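Local coordinates for protein metallo-beta-lactamase (Serratia marcescens, PDB 6K4X) that hydrolyses beta-lactam antibiotics at a two-zinc active site, which here holds a sulfanylbenzoic acid inhibitor, at residues 11-16 / 56-61; 26-31 / 41-46; 63-68 / 88-93; 166-171 / 208-213. All coordinates share one frame; numbering follows the deposited sequence.

Contact 1: 11-16 / 56-61; sequences PFTIYG and RAMGFK
Pro11 and Met58 carry most of this contact. The pyrrolidine edge of Pro11 lies alongside the thioether, with Pro11 CB 3.7 Å from Met58 CG and Pro11 CG 3.7 Å from Met58 SD, and the two side chains run past each other in opposite directions. Pro11 CG also reaches Ala57 CB at 4.1 Å. Met58 is folded at both chi2 (-57°) and chi3 (-73°), which turns its methyl toward the strand and brings Met58 CE to 3.3 Å from Thr13 OG1. That hydroxyl is hydrogen-bonded to His19 ND1, so the methyl adds van der Waals contact beside a polar pair already made. In the alpha-beta/beta-alpha sandwich of metallo-beta-lactamases, this packing sets outermost strand 12-15 of the seven-stranded sheet against the C-terminal end of helix 47-57. The helix end has its own geometry: Gly59 has positive phi (95°) and closes a Schellman motif, with Gly59 N bonded to Arg56 O at 2.8 Å. Met58 therefore projects from the turn where the helix stops. On the strand, Phe12 points away from 56-61 and packs on Met221 and Trp222, while Pro11 also rests on Asn54 of helix 47-57.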
loop_
_atom_site.group_PDB
_atom_site.type_symbol
_atom_site.label_atom_id
_atom_site.label_comp_id
_atom_site.label_asym_id
_atom_site.label_seq_id
_atom_site.Cartn_x
_atom_site.Cartn_y
_atom_site.Cartn_z
ATOM N N PRO A 11 -0.263 9.131 14.854
ATOM C CA PRO A 11 0.348 9.389 13.547
ATOM C C PRO A 11 1.635 10.204 13.680
ATOM O O PRO A 11 1.890 10.826 14.701
ATOM C CB PRO A 11 -0.749 10.128 12.777
ATOM C CG PRO A 11 -1.506 10.842 13.887
ATOM C CD PRO A 11 -1.530 9.852 15.030
ATOM N N PHE A 12 2.436 10.178 12.617
ATOM C CA PHE A 12 3.735 10.804 12.663
ATOM C C PHE A 12 4.184 11.129 11.254
ATOM O O PHE A 12 3.815 10.471 10.275
ATOM C CB PHE A 12 4.769 9.899 13.346
ATOM C CG PHE A 12 4.925 8.502 12.793
ATOM C CD1 PHE A 12 4.030 7.519 13.150
ATOM C CD2 PHE A 12 5.959 8.170 11.924
ATOM C CE1 PHE A 12 4.170 6.227 12.671
ATOM C CE2 PHE A 12 6.098 6.883 11.446
ATOM C CZ PHE A 12 5.190 5.915 11.795
ATOM N N THR A 13 5.009 12.169 11.159
ATOM C CA THR A 13 5.562 12.561 9.866
ATOM C C THR A 13 6.819 11.749 9.588
ATOM O O THR A 13 7.714 11.661 10.425
ATOM C CB THR A 13 5.860 14.059 9.820
ATOM O OG1 THR A 13 4.616 14.731 10.008
ATOM C CG2 THR A 13 6.532 14.486 8.532
ATOM N N ILE A 14 6.905 11.158 8.402
ATOM C CA ILE A 14 8.065 10.385 8.006
ATOM C C ILE A 14 9.085 11.292 7.316
ATOM O O ILE A 14 10.289 11.237 7.609
ATOM C CB ILE A 14 7.635 9.201 7.123
ATOM C CG1 ILE A 14 6.976 8.151 8.026
ATOM C CG2 ILE A 14 8.798 8.607 6.341
ATOM C CD1 ILE A 14 6.277 7.024 7.316
ATOM N N TYR A 15 8.647 12.125 6.366
ATOM C CA TYR A 15 9.557 13.044 5.695
ATOM C C TYR A 15 8.717 14.093 4.981
ATOM O O TYR A 15 7.798 13.744 4.227
ATOM C CB TYR A 15 10.428 12.316 4.666
ATOM C CG TYR A 15 11.585 13.157 4.187
ATOM C CD1 TYR A 15 12.759 13.203 4.926
ATOM C CD2 TYR A 15 11.504 13.922 3.037
ATOM C CE1 TYR A 15 13.822 14.003 4.541
ATOM C CE2 TYR A 15 12.561 14.728 2.640
ATOM C CZ TYR A 15 13.707 14.786 3.409
ATOM O OH TYR A 15 14.770 15.570 3.037
ATOM N N GLY A 16 9.012 15.370 5.180
ATOM C CA GLY A 16 8.324 16.415 4.462
ATOM C C GLY A 16 6.822 16.310 4.659
ATOM O O GLY A 16 6.323 16.405 5.765
ATOM N N ARG A 56 -6.998 13.920 11.137
ATOM C CA ARG A 56 -7.361 15.131 11.884
ATOM C C ARG A 56 -6.263 15.482 12.901
ATOM O O ARG A 56 -5.953 16.657 13.101
ATOM C CB ARG A 56 -8.740 14.969 12.532
ATOM C CG ARG A 56 -9.879 14.839 11.529
ATOM C CD ARG A 56 -11.236 14.926 12.200
ATOM N NE ARG A 56 -11.466 13.935 13.246
ATOM C CZ ARG A 56 -12.047 12.754 13.063
ATOM N NH1 ARG A 56 -12.629 12.490 11.907
ATOM N NH2 ARG A 56 -12.067 11.847 14.033
ATOM N N ALA A 57 -5.691 14.479 13.556
ATOM C CA ALA A 57 -4.649 14.733 14.556
ATOM C C ALA A 57 -3.412 15.377 13.922
ATOM O O ALA A 57 -2.668 16.072 14.610
ATOM C CB ALA A 57 -4.302 13.456 15.283
ATOM N N MET A 58 -3.191 15.156 12.624
ATOM C CA MET A 58 -2.076 15.776 11.908
ATOM C C MET A 58 -2.475 17.158 11.374
ATOM O O MET A 58 -1.675 17.827 10.719
ATOM C CB MET A 58 -1.608 14.865 10.775
ATOM C CG MET A 58 -1.029 13.546 11.288
ATOM S SD MET A 58 0.358 13.707 12.446
ATOM C CE MET A 58 1.676 14.211 11.347
ATOM N N GLY A 59 -3.673 17.621 11.719
ATOM C CA GLY A 59 -4.099 18.992 11.432
ATOM C C GLY A 59 -4.884 19.142 10.153
ATOM O O GLY A 59 -5.059 20.288 9.710
ATOM N N PHE A 60 -5.274 18.044 9.507
ATOM C CA PHE A 60 -5.879 18.104 8.185
ATOM C C PHE A 60 -7.378 17.828 8.272
ATOM O O PHE A 60 -7.831 17.146 9.179
ATOM C CB PHE A 60 -5.154 17.146 7.238
ATOM C CG PHE A 60 -3.694 17.467 7.099
ATOM C CD1 PHE A 60 -3.274 18.652 6.522
ATOM C CD2 PHE A 60 -2.729 16.611 7.595
ATOM C CE1 PHE A 60 -1.927 18.962 6.423
ATOM C CE2 PHE A 60 -1.385 16.904 7.469
ATOM C CZ PHE A 60 -0.987 18.094 6.911
ATOM N N LYS A 61 -8.105 18.269 7.243
ATOM C CA LYS A 61 -9.530 18.023 7.123
ATOM C C LYS A 61 -9.798 16.867 6.166
ATOM O O LYS A 61 -9.207 16.787 5.087
ATOM C CB LYS A 61 -10.227 19.247 6.538
ATOM C CG LYS A 61 -10.133 20.500 7.394
ATOM C CD LYS A 61 -10.707 21.739 6.721
ATOM C CE LYS A 61 -12.179 21.611 6.395
ATOM N NZ LYS A 61 -12.393 21.364 4.949
#

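Contact 2: 26-31 / 41-46; sequences ISAVLL and DGTTEK
Ile26, just before strand 29-31, meets Thr43, just after strand 37-40, at the open end of this antiparallel hairpin of the metallo-beta-lactamase sandwich, on its zinc-facing side. The two side chains slide past each other in opposite directions. Ile26 has CG2 anti to its own N (chi1 -60° for the CG1 branch), and that methyl does the touching, 3.9 Å from Thr43 CG2, while the longer branch leads away from 41-46. The Ile26 side chain lies about 3 Å from that of the zinc ligand His215 and about 5 Å from a zinc ion, nearest atoms in each case, so Ile26 packs against a metal ligand as well as against Thr43.

Thr43 CG2 is the shared apolar point: it also lies 3.7 Å from Ile26 O and 4.0 Å from Ala28 CB. The hydroxyl is turned elsewhere, Thr43 OG1 donating to Gly42 O at 2.7 Å. It comes to the side of that carbonyl, with a C=O...donor angle of 109° and a tilt of 18° from the carbonyl plane.

Ala28 CB covers Asp41 O, a buried carbonyl that finds no hydrogen-bond partner in the model. The polar link between the segments is a water that donates towards Ser27 O (2.8 Å) and Asp41 OD2, although it has more acceptors near it than protons to give. Asp41 OD2 has a second partner in Thr71 OG1, just before the zinc ligand His72. Beside that carboxylate, Asp41 CB stands 3.8 Å from Ser27 O.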
loop_
_atom_site.group_PDB
_atom_site.type_symbol
_atom_site.label_atom_id
_atom_site.label_comp_id
_atom_site.label_asym_id
_atom_site.label_seq_id
_atom_site.Cartn_x
_atom_site.Cartn_y
_atom_site.Cartn_z
ATOM N N ILE A 26 -1.247 -1.878 10.007
ATOM C CA ILE A 26 -1.408 -1.710 8.553
ATOM C C ILE A 26 -1.059 -0.275 8.192
ATOM O O ILE A 26 -1.585 0.662 8.808
ATOM C CB ILE A 26 -2.822 -2.048 8.053
ATOM C CG1 ILE A 26 -3.221 -3.495 8.364
ATOM C CG2 ILE A 26 -2.936 -1.759 6.573
ATOM C CD1 ILE A 26 -2.477 -4.534 7.557
ATOM N N SER A 27 -0.208 -0.091 7.174
ATOM C CA SER A 27 0.167 1.224 6.773
ATOM C C SER A 27 -0.976 1.944 6.062
ATOM O O SER A 27 -1.696 1.379 5.261
ATOM C CB SER A 27 1.347 1.187 5.854
ATOM O OG SER A 27 2.474 0.650 6.519
ATOM N N ALA A 28 -1.045 3.250 6.316
ATOM C CA ALA A 28 -1.768 4.189 5.493
ATOM C C ALA A 28 -0.968 5.483 5.548
ATOM O O ALA A 28 -0.368 5.806 6.578
ATOM C CB ALA A 28 -3.204 4.389 5.942
ATOM N N VAL A 29 -0.916 6.195 4.426
ATOM C CA VAL A 29 -0.108 7.385 4.342
ATOM C C VAL A 29 -0.955 8.536 3.829
ATOM O O VAL A 29 -1.679 8.395 2.838
ATOM C CB VAL A 29 1.127 7.156 3.456
ATOM C CG1 VAL A 29 1.728 8.455 2.944
ATOM C CG2 VAL A 29 2.171 6.354 4.208
ATOM N N LEU A 30 -0.783 9.704 4.447
ATOM C CA LEU A 30 -1.321 10.927 3.910
ATOM C C LEU A 30 -0.195 11.743 3.296
ATOM O O LEU A 30 0.788 12.058 3.978
ATOM C CB LEU A 30 -2.006 11.719 5.014
ATOM C CG LEU A 30 -2.821 12.905 4.510
ATOM C CD1 LEU A 30 -4.138 12.456 3.916
ATOM C CD2 LEU A 30 -3.049 13.915 5.604
ATOM N N LEU A 31 -0.360 12.074 2.022
ATOM C CA LEU A 31 0.526 12.970 1.335
ATOM C C LEU A 31 -0.190 14.312 1.243
ATOM O O LEU A 31 -1.212 14.403 0.567
ATOM C CB LEU A 31 0.819 12.417 -0.053
ATOM C CG LEU A 31 1.841 13.195 -0.864
ATOM C CD1 LEU A 31 3.218 13.194 -0.214
ATOM C CD2 LEU A 31 1.938 12.651 -2.277
ATOM N N ASP A 41 -4.238 3.886 0.960
ATOM C CA ASP A 41 -4.862 2.762 1.654
ATOM C C ASP A 41 -5.803 3.233 2.770
ATOM O O ASP A 41 -5.778 4.382 3.206
ATOM C CB ASP A 41 -3.871 1.693 2.111
ATOM C CG ASP A 41 -3.496 0.747 0.993
ATOM O OD1 ASP A 41 -4.216 0.706 -0.053
ATOM O OD2 ASP A 41 -2.482 0.040 1.170
ATOM N N GLY A 42 -6.668 2.308 3.207
ATOM C CA GLY A 42 -7.676 2.587 4.212
ATOM C C GLY A 42 -7.562 1.747 5.472
ATOM O O GLY A 42 -8.299 2.004 6.433
ATOM N N THR A 43 -6.668 0.754 5.494
ATOM C CA THR A 43 -6.615 -0.256 6.562
ATOM C C THR A 43 -7.927 -1.047 6.561
ATOM O O THR A 43 -8.495 -1.292 5.501
ATOM C CB THR A 43 -6.175 0.310 7.928
ATOM O OG1 THR A 43 -7.246 0.895 8.689
ATOM C CG2 THR A 43 -5.032 1.292 7.775
ATOM N N THR A 44 -8.329 -1.536 7.743
ATOM C CA THR A 44 -9.500 -2.371 7.868
ATOM C C THR A 44 -10.745 -1.501 8.018
ATOM O O THR A 44 -10.681 -0.283 8.175
ATOM C CB THR A 44 -9.426 -3.266 9.106
ATOM O OG1 THR A 44 -9.350 -2.385 10.235
ATOM C CG2 THR A 44 -8.245 -4.209 9.102
ATOM N N GLU A 45 -11.921 -2.141 7.972
ATOM C CA GLU A 45 -13.158 -1.453 8.185
ATOM C C GLU A 45 -13.139 -0.727 9.544
ATOM O O GLU A 45 -13.416 0.446 9.604
ATOM C CB GLU A 45 -14.279 -2.484 8.063
ATOM C CG GLU A 45 -15.655 -2.009 8.438
ATOM C CD GLU A 45 -16.717 -3.088 8.228
ATOM O OE1 GLU A 45 -16.342 -4.261 7.928
ATOM O OE2 GLU A 45 -17.891 -2.750 8.344
ATOM N N LYS A 46 -12.766 -1.437 10.613
ATOM C CA LYS A 46 -12.678 -0.811 11.937
ATOM C C LYS A 46 -11.575 0.253 11.924
ATOM O O LYS A 46 -11.690 1.304 12.569
ATOM C CB LYS A 46 -12.391 -1.880 12.990
ATOM C CG LYS A 46 -13.568 -2.777 13.352
ATOM C CD LYS A 46 -13.325 -3.592 14.601
ATOM C CE LYS A 46 -12.079 -4.445 14.533
ATOM N NZ LYS A 46 -12.106 -5.336 13.353
HETATM O O HOH W 1 -1.753 -0.905 3.578
#

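Contact 3: 63-68 / 88-93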
loop_
_atom_site.group_PDB
_atom_site.type_symbol
_atom_site.label_atom_id
_atom_site.label_comp_id
_atom_site.label_asym_id
_atom_site.label_seq_id
_atom_site.Cartn_x
_atom_site.Cartn_y
_atom_site.Cartn_z
ATOM N N SER A 63 -12.330 16.452 4.338
ATOM C CA SER A 63 -12.931 16.934 3.105
ATOM C C SER A 63 -11.869 17.390 2.096
ATOM O O SER A 63 -12.169 17.531 0.927
ATOM C CB SER A 63 -13.916 18.047 3.376
ATOM O OG SER A 63 -13.279 19.135 3.972
ATOM N N ASP A 64 -10.643 17.603 2.571
ATOM C CA ASP A 64 -9.546 17.993 1.692
ATOM C C ASP A 64 -8.797 16.798 1.093
ATOM O O ASP A 64 -7.933 16.995 0.257
ATOM C CB ASP A 64 -8.566 18.894 2.422
ATOM C CG ASP A 64 -9.084 20.310 2.579
ATOM O OD1 ASP A 64 -9.961 20.726 1.790
ATOM O OD2 ASP A 64 -8.623 20.968 3.533
ATOM N N VAL A 65 -9.155 15.571 1.479
ATOM C CA VAL A 65 -8.578 14.376 0.856
ATOM C C VAL A 65 -9.308 14.125 -0.466
ATOM O O VAL A 65 -10.520 13.876 -0.474
ATOM C CB VAL A 65 -8.707 13.154 1.773
ATOM C CG1 VAL A 65 -8.155 11.914 1.088
ATOM C CG2 VAL A 65 -8.038 13.371 3.127
ATOM N N LYS A 66 -8.582 14.217 -1.578
ATOM C CA LYS A 66 -9.210 14.206 -2.893
ATOM C C LYS A 66 -9.106 12.859 -3.603
ATOM O O LYS A 66 -9.964 12.556 -4.433
ATOM C CB LYS A 66 -8.607 15.300 -3.773
ATOM C CG LYS A 66 -8.741 16.699 -3.193
ATOM C CD LYS A 66 -10.115 17.064 -2.693
ATOM C CE LYS A 66 -10.169 18.478 -2.152
ATOM N NZ LYS A 66 -11.489 18.822 -1.596
ATOM N N TYR A 67 -8.071 12.088 -3.286
ATOM C CA TYR A 67 -7.875 10.759 -3.869
ATOM C C TYR A 67 -7.511 9.798 -2.749
ATOM O O TYR A 67 -6.777 10.183 -1.817
ATOM C CB TYR A 67 -6.739 10.730 -4.888
ATOM C CG TYR A 67 -7.025 11.468 -6.166
ATOM C CD1 TYR A 67 -7.947 10.968 -7.057
ATOM C CD2 TYR A 67 -6.381 12.645 -6.497
ATOM C CE1 TYR A 67 -8.232 11.604 -8.250
ATOM C CE2 TYR A 67 -6.663 13.309 -7.689
ATOM C CZ TYR A 67 -7.594 12.785 -8.564
ATOM O OH TYR A 67 -7.896 13.396 -9.756
ATOM N N ILE A 68 -8.002 8.564 -2.855
ATOM C CA ILE A 68 -7.557 7.450 -2.040
ATOM C C ILE A 68 -6.959 6.438 -3.014
ATOM O O ILE A 68 -7.659 5.949 -3.909
ATOM C CB ILE A 68 -8.712 6.832 -1.238
ATOM C CG1 ILE A 68 -9.365 7.851 -0.311
ATOM C CG2 ILE A 68 -8.227 5.617 -0.470
ATOM C CD1 ILE A 68 -10.713 7.439 0.249
ATOM N N THR A 88 -14.705 11.521 2.980
ATOM C CA THR A 88 -13.857 12.495 2.305
ATOM C C THR A 88 -14.504 13.029 1.027
ATOM O O THR A 88 -14.205 14.159 0.641
ATOM C CB THR A 88 -12.497 11.894 1.935
ATOM O OG1 THR A 88 -12.703 10.763 1.077
ATOM C CG2 THR A 88 -11.703 11.493 3.162
ATOM N N GLY A 89 -15.305 12.198 0.354
ATOM C CA GLY A 89 -15.763 12.461 -1.005
ATOM C C GLY A 89 -14.726 12.133 -2.065
ATOM O O GLY A 89 -14.950 12.448 -3.237
ATOM N N ALA A 90 -13.599 11.511 -1.689
ATOM C CA ALA A 90 -12.482 11.264 -2.588
ATOM C C ALA A 90 -12.864 10.265 -3.681
ATOM O O ALA A 90 -13.784 9.455 -3.551
ATOM C CB ALA A 90 -11.298 10.766 -1.791
ATOM N N THR A 91 -12.068 10.299 -4.736
ATOM C CA THR A 91 -12.070 9.274 -5.772
ATOM C C THR A 91 -11.050 8.210 -5.401
ATOM O O THR A 91 -9.930 8.547 -4.970
ATOM C CB THR A 91 -11.735 9.866 -7.134
ATOM O OG1 THR A 91 -12.781 10.791 -7.441
ATOM C CG2 THR A 91 -11.636 8.834 -8.229
ATOM N N VAL A 92 -11.424 6.941 -5.545
ATOM C CA VAL A 92 -10.553 5.820 -5.244
ATOM C C VAL A 92 -9.885 5.349 -6.536
ATOM O O VAL A 92 -10.570 5.077 -7.523
ATOM C CB VAL A 92 -11.372 4.681 -4.618
ATOM C CG1 VAL A 92 -10.503 3.477 -4.329
ATOM C CG2 VAL A 92 -12.088 5.156 -3.357
ATOM N N LEU A 93 -8.555 5.227 -6.531
ATOM C CA LEU A 93 -7.816 4.817 -7.708
ATOM C C LEU A 93 -7.123 3.491 -7.439
ATOM O O LEU A 93 -6.541 3.290 -6.377
ATOM C CB LEU A 93 -6.785 5.866 -8.084
ATOM C CG LEU A 93 -7.345 7.240 -8.406
ATOM C CD1 LEU A 93 -6.234 8.205 -8.746
ATOM C CD2 LEU A 93 -8.352 7.210 -9.528
HETATM O O HOH W 2 -14.821 17.168 0.079
HETATM O O HOH W 3 -12.859 14.883 -1.640
#
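Tyr67 and Ile68 pair in parallel with Thr91 and Val92, the axes of 65-68 and 91-93 coming within 4.6 Å at 29° to each other. Three backbone bonds define the register: Thr91 N to Lys66 O, Ile68 N to Thr91 O and Leu93 N to Ile68 O. In the first, Thr91 N lies 3.1 Å from Lys66 O and stands 38° out of the carbonyl plane.

On one face, the Tyr67 ring lies beside Thr91, whose carbonyl O sits at the ring edge. Leu93 CD1 approaches the same ring obliquely, 3.7 Å from Tyr67 CD1. Ile68 and Val92 take the other face. Before strand 91-93 begins, Ala90 CB packs on Ile68 CG1 at 3.8 Å, and Thr88 CG2 lies 3.7 Å from Val65 CB. With chi1 near 59°, Thr88 holds OG1 between its backbone N and carbonyl carbon, where Thr88 OG1 accepts from Ala90 N at 3.0 Å. This ST turn shapes the exit from helix 81-88, and the same hydroxyl bonds Met84 O. Where direct pairing stops, one water lies within bonding distance of Ser63 O and Thr88 O and another of Val65 O and Thr88 O, though each has more acceptors in reach than protons to give.

The segments are the two strands of a beta-alpha-beta connection, and the zinc ligands His72, His74, Asp76 and His77 follow its first strand. Ile81 of helix 81-88 covers Ile68 and Val92; Val135 of strand 134-137 meets Tyr67 and Leu93; strands 37-40 and 126-129 flank the pair.

Contact 4: 166-171 / 208-213; sequences KCKDVV and CDIAIA
Asp209 OD2 accepts the backbone N-H of Asp169 at 2.8 Å, almost straight (175° at the hydrogen) and on its anti lone pair. The bond stands at the entrance to a parallel pairing of strands 166-173 and 210-213, joined through helix 190-205 as a beta-alpha-beta unit. Asp169 in turn presents its carbonyl O to Ile210 N (3.0 Å, in the carbonyl plane) and, weakly, to Asp209 N, so the two aspartates grip each other through backbone and side chain. Regular pairing follows, with Val171 N on Ile210 O and Ile212 N on Val171 O; the latter, at 2.8 Å, runs nearly along the C=O axis.

The two carboxylates lie almost parallel, planes 16° apart, with Asp169 OD2 3.9 Å from Asp209 OD2. A water donates to Asp169 OD2 and weakly to Asp209 OD2, which would ease the like-charge proximity. The Asp169 N-H on Asp209 OD2 probably helps, and perhaps the Lys168 ammonium, whose NZ is 5.4 Å from Asp209 OD1 and not in contact with it.

Beyond the polar end, Val170 and Ile210 share a face with Ile212, which meets Val170 CG1 through its CD1 at 3.8 Å; Ile14 and Tyr15 pack on Ile210. From the face of Val171 and Ala211, one valine methyl reaches back to Cys208, which is disulfide-bonded to Cys242 of helix 241-260: Val171 CG2 lies 3.9 Å from Cys208 CB.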
loop_
_atom_site.group_PDB
_atom_site.type_symbol
_atom_site.label_atom_id
_atom_site.label_comp_id
_atom_site.label_asym_id
_atom_site.label_seq_id
_atom_site.Cartn_x
_atom_site.Cartn_y
_atom_site.Cartn_z
ATOM N N LYS A 166 15.548 19.658 0.081
ATOM C CA LYS A 166 16.231 18.369 0.162
ATOM C C LYS A 166 15.177 17.267 0.008
ATOM O O LYS A 166 14.276 17.141 0.857
ATOM C CB LYS A 166 16.956 18.234 1.503
ATOM C CG LYS A 166 17.793 16.977 1.660
ATOM C CD LYS A 166 18.904 16.811 0.636
ATOM C CE LYS A 166 19.869 15.705 1.019
ATOM N NZ LYS A 166 20.838 16.157 2.046
ATOM N N CYS A 167 15.221 16.541 -1.100
ATOM C CA CYS A 167 14.114 15.693 -1.515
ATOM C C CYS A 167 14.490 14.217 -1.415
ATOM O O CYS A 167 15.666 13.840 -1.594
ATOM C CB CYS A 167 13.729 16.009 -2.949
ATOM S SG CYS A 167 13.173 17.714 -3.154
ATOM N N LYS A 168 13.471 13.363 -1.229
ATOM C CA LYS A 168 13.637 11.941 -1.157
ATOM C C LYS A 168 12.532 11.276 -1.966
ATOM O O LYS A 168 11.389 11.725 -1.983
ATOM C CB LYS A 168 13.522 11.441 0.284
ATOM C CG LYS A 168 14.537 11.990 1.259
ATOM C CD LYS A 168 15.908 11.467 1.039
ATOM C CE LYS A 168 16.876 12.037 2.060
ATOM N NZ LYS A 168 18.283 11.834 1.664
ATOM N N ASP A 169 12.888 10.153 -2.579
ATOM C CA ASP A 169 11.943 9.322 -3.277
ATOM C C ASP A 169 11.286 8.368 -2.287
ATOM O O ASP A 169 11.979 7.574 -1.622
ATOM C CB ASP A 169 12.641 8.531 -4.378
ATOM C CG ASP A 169 13.166 9.449 -5.455
ATOM O OD1 ASP A 169 12.557 10.529 -5.687
ATOM O OD2 ASP A 169 14.240 9.138 -5.990
ATOM N N VAL A 170 9.966 8.459 -2.205
ATOM C CA VAL A 170 9.161 7.659 -1.294
ATOM C C VAL A 170 8.385 6.623 -2.094
ATOM O O VAL A 170 7.847 6.917 -3.158
ATOM C CB VAL A 170 8.194 8.554 -0.509
ATOM C CG1 VAL A 170 7.414 7.753 0.513
ATOM C CG2 VAL A 170 8.919 9.713 0.147
ATOM N N VAL A 171 8.354 5.398 -1.582
ATOM C CA VAL A 171 7.667 4.271 -2.205
ATOM C C VAL A 171 6.704 3.678 -1.184
ATOM O O VAL A 171 7.142 3.297 -0.099
ATOM C CB VAL A 171 8.667 3.205 -2.681
ATOM C CG1 VAL A 171 7.935 2.016 -3.276
ATOM C CG2 VAL A 171 9.697 3.777 -3.647
ATOM N N CYS A 208 14.249 4.611 -4.636
ATOM C CA CYS A 208 13.606 4.212 -3.377
ATOM C C CYS A 208 14.391 4.637 -2.135
ATOM O O CYS A 208 14.959 3.757 -1.458
ATOM C CB CYS A 208 13.483 2.689 -3.374
ATOM S SG CYS A 208 12.726 1.930 -1.907
ATOM N N ASP A 209 14.312 5.903 -1.731
ATOM C CA ASP A 209 14.994 6.358 -0.538
ATOM C C ASP A 209 14.250 5.921 0.724
ATOM O O ASP A 209 14.906 5.556 1.707
ATOM C CB ASP A 209 15.145 7.874 -0.518
ATOM C CG ASP A 209 16.013 8.385 -1.644
ATOM O OD1 ASP A 209 17.157 7.873 -1.768
ATOM O OD2 ASP A 209 15.571 9.263 -2.377
ATOM N N ILE A 210 12.927 6.039 0.724
ATOM C CA ILE A 210 12.095 5.710 1.889
ATOM C C ILE A 210 11.019 4.757 1.402
ATOM O O ILE A 210 10.175 5.167 0.593
ATOM C CB ILE A 210 11.455 6.964 2.500
ATOM C CG1 ILE A 210 12.531 7.925 3.006
ATOM C CG2 ILE A 210 10.443 6.581 3.582
ATOM C CD1 ILE A 210 11.992 9.302 3.365
ATOM N N ALA A 211 11.041 3.517 1.887
ATOM C CA ALA A 211 9.986 2.557 1.565
ATOM C C ALA A 211 9.063 2.410 2.762
ATOM O O ALA A 211 9.521 2.213 3.894
ATOM C CB ALA A 211 10.562 1.228 1.146
ATOM N N ILE A 212 7.765 2.514 2.496
ATOM C CA ILE A 212 6.724 2.263 3.452
ATOM C C ILE A 212 5.960 1.058 2.927
ATOM O O ILE A 212 5.299 1.152 1.896
ATOM C CB ILE A 212 5.802 3.480 3.625
ATOM C CG1 ILE A 212 6.602 4.697 4.088
ATOM C CG2 ILE A 212 4.672 3.153 4.574
ATOM C CD1 ILE A 212 6.053 6.034 3.661
ATOM N N ALA A 213 6.111 -0.094 3.577
ATOM C CA ALA A 213 5.464 -1.320 3.109
ATOM C C ALA A 213 4.035 -1.395 3.634
ATOM O O ALA A 213 3.766 -0.979 4.754
ATOM C CB ALA A 213 6.252 -2.523 3.538
HETATM O O HOH W 4 16.581 7.886 -4.882
#

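How the contacts relate
From the N terminus, contact 1 opens first and closes a loop of 39 residues between outer strand 12-15 and the end of helix 47-57. Contact 2 opens and closes within that loop, across the hairpin 29-31/37-40, while contacts 3 and 4 follow in series; none cross. Contact 3 joins the next two parallel strands of the same seven-stranded sheet, 65-69 and 91-95, with Leu30 CD1 of contact 2 touching Val65 CG2. Contact 4 builds the edge of the five-stranded sheet. Tyr15 OH on Lys166 O links it to contact 1, and Ser27 OG on Ala213 O to contact 2, so the two sheets meet there. Contacts 3 and 4 do not touch.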